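PDB 2X7I: mevalonate kinase from Staphylococcus aureus, which probably catalyses the ATP-dependent phosphorylation of mevalonate to 5-phosphomevalonate, an early step of the mevalonate route to isoprenoids. Local coordinates for residues M254-G257 / K258-G261. Residues are numbered along the deposited sequence; the frame is centred on the assembly and turned at random.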
ATOM      1  N   MET A 254     -16.945   6.628   8.886  1.00 69.58           N
ATOM      2  CA  MET A 254     -16.163   7.849   9.029  1.00 66.10           C
ATOM      3  C   MET A 254     -16.742   8.742  10.140  1.00 66.32           C
ATOM      4  O   MET A 254     -16.000   9.338  10.915  1.00 65.13           O
ATOM      5  CB  MET A 254     -16.102   8.613   7.708  1.00 63.88           C
ATOM      6  CG  MET A 254     -15.019   9.676   7.678  1.00 61.16           C
ATOM      7  SD  MET A 254     -15.045  10.646   6.168  1.00 60.98           S
ATOM      8  CE  MET A 254     -14.341   9.461   5.015  1.00 58.57           C
ATOM      9  N   LYS A 255     -18.068   8.816  10.214  1.00 67.91           N
ATOM     10  CA  LYS A 255     -18.757   9.540  11.279  1.00 69.14           C
ATOM     11  C   LYS A 255     -18.318   9.044  12.658  1.00 70.34           C
ATOM     12  O   LYS A 255     -18.082   9.844  13.560  1.00 70.02           O
ATOM     13  CB  LYS A 255     -20.270   9.377  11.120  1.00 72.00           C
ATOM     14  CG  LYS A 255     -21.131  10.080  12.171  1.00 74.55           C
ATOM     15  CD  LYS A 255     -22.485   9.379  12.304  1.00 79.19           C
ATOM     16  CE  LYS A 255     -23.467  10.172  13.152  1.00 82.02           C
ATOM     17  NZ  LYS A 255     -23.824  11.466  12.506  1.00 81.25           N
ATOM     18  N   ILE A 256     -18.210   7.726  12.811  1.00 71.85           N
ATOM     19  CA  ILE A 256     -17.743   7.117  14.063  1.00 73.61           C
ATOM     20  C   ILE A 256     -16.269   7.439  14.355  1.00 71.20           C
ATOM     21  O   ILE A 256     -15.901   7.675  15.506  1.00 71.97           O
ATOM     22  CB  ILE A 256     -17.979   5.583  14.066  1.00 76.69           C
ATOM     23  CG1 ILE A 256     -19.460   5.288  14.320  1.00 79.95           C
ATOM     24  CG2 ILE A 256     -17.124   4.891  15.125  1.00 78.37           C
ATOM     25  CD1 ILE A 256     -19.827   3.835  14.218  1.00 83.48           C
ATOM     26  N   GLY A 257     -15.436   7.454  13.317  1.00 68.42           N
ATOM     27  CA  GLY A 257     -14.033   7.845  13.462  1.00 66.24           C
ATOM     28  C   GLY A 257     -13.863   9.287  13.927  1.00 64.83           C
ATOM     29  O   GLY A 257     -13.013   9.578  14.767  1.00 64.93           O
ATOM     30  N   LYS A 258     -14.674  10.188  13.382  1.00 63.70           N
ATOM     31  CA  LYS A 258     -14.614  11.607  13.741  1.00 63.04           C
ATOM     32  C   LYS A 258     -15.188  11.875  15.135  1.00 65.67           C
ATOM     33  O   LYS A 258     -14.574  12.589  15.930  1.00 65.62           O
ATOM     34  CB  LYS A 258     -15.342  12.459  12.698  1.00 61.47           C
ATOM     35  CG  LYS A 258     -14.614  12.520  11.378  1.00 59.34           C
ATOM     36  CD  LYS A 258     -15.283  13.473  10.402  1.00 58.39           C
ATOM     37  CE  LYS A 258     -14.582  13.460   9.065  1.00 56.02           C
ATOM     38  NZ  LYS A 258     -15.415  14.063   7.996  1.00 56.40           N
ATOM     39  N   GLU A 259     -16.357  11.296  15.425  1.00 68.08           N
ATOM     40  CA  GLU A 259     -16.933  11.331  16.779  1.00 71.29           C
ATOM     41  C   GLU A 259     -15.907  10.942  17.840  1.00 72.05           C
ATOM     42  O   GLU A 259     -16.006  11.374  18.985  1.00 74.30           O
ATOM     43  CB  GLU A 259     -18.139  10.390  16.892  1.00 74.27           C
ATOM     44  CG  GLU A 259     -19.459  10.954  16.361  1.00 76.04           C
ATOM     45  CD  GLU A 259     -20.634   9.998  16.558  1.00 81.42           C
ATOM     46  OE1 GLU A 259     -21.795  10.454  16.443  1.00 85.16           O
ATOM     47  OE2 GLU A 259     -20.409   8.795  16.833  1.00 84.08           O
ATOM     48  N   ASN A 260     -14.935  10.116  17.450  1.00 64.21           N
ATOM     49  CA  ASN A 260     -13.886   9.641  18.352  1.00 64.43           C
ATOM     50  C   ASN A 260     -12.505  10.299  18.141  1.00 63.14           C
ATOM     51  O   ASN A 260     -11.474   9.746  18.535  1.00 62.61           O
ATOM     52  CB  ASN A 260     -13.802   8.115  18.261  1.00 64.03           C
ATOM     53  CG  ASN A 260     -15.006   7.426  18.898  1.00 65.59           C
ATOM     54  OD1 ASN A 260     -14.906   6.888  19.997  1.00 67.71           O
ATOM     55  ND2 ASN A 260     -16.148   7.464  18.222  1.00 63.66           N
ATOM     56  N   GLY A 261     -12.495  11.489  17.537  1.00 62.57           N
ATOM     57  CA  GLY A 261     -11.292  12.326  17.501  1.00 62.17           C
ATOM     58  C   GLY A 261     -10.550  12.473  16.179  1.00 60.01           C
ATOM     59  O   GLY A 261      -9.550  13.186  16.129  1.00 60.03           O
TER
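A Schellman motif closes the C-terminal end of helix 248-259, and within it the side chain of Asn260 bonds back to Ile256. Asn260 ND2 donates to Ile256 O at 2.7 Å. The donor lies in the carbonyl plane, with a C=O...N angle of 152°. The amide itself is turned a little, so the oxygen sits 24° out of the Asn260 amide plane. CG of Asn260 stands beside its own backbone N (chi1 -71°), which turns the amide back toward the last helical turn. Asn260 N makes two weak bonds, to Ile256 O and to Gly257 O, each at 3.3 Å. The side-chain amide thus adds a shorter bond to a carbonyl that receives a weak one from Asn260 N.

Gly261 is the C-prime residue of the motif, with a positive phi. Its N bonds to Lys258 O at 2.8 Å, and Ala262 N turns back to Gly257 O. Helix 248-259 belongs to the C-terminal GHMP kinase region and packs against strand 276-280 and helix 283-295. Met254 lies on Met276 and Leu278 of the strand, while Ile256 and Asn260 both touch Ala292 of the helix.

Just before the motif's end the helix keeps its i to i+4 bonds: Lys258 N reaches Met254 O, and Glu259 N reaches Lys255 O, both at 2.9 Å. Met254 and Lys258 run side by side. The extended lysine chain brings NZ to 3.9 Å from Met254 SD. Lys255 and Glu259 are oppositely charged, but Lys255 NZ and Glu259 OE1 are 4.5 Å apart, too far for a salt bridge.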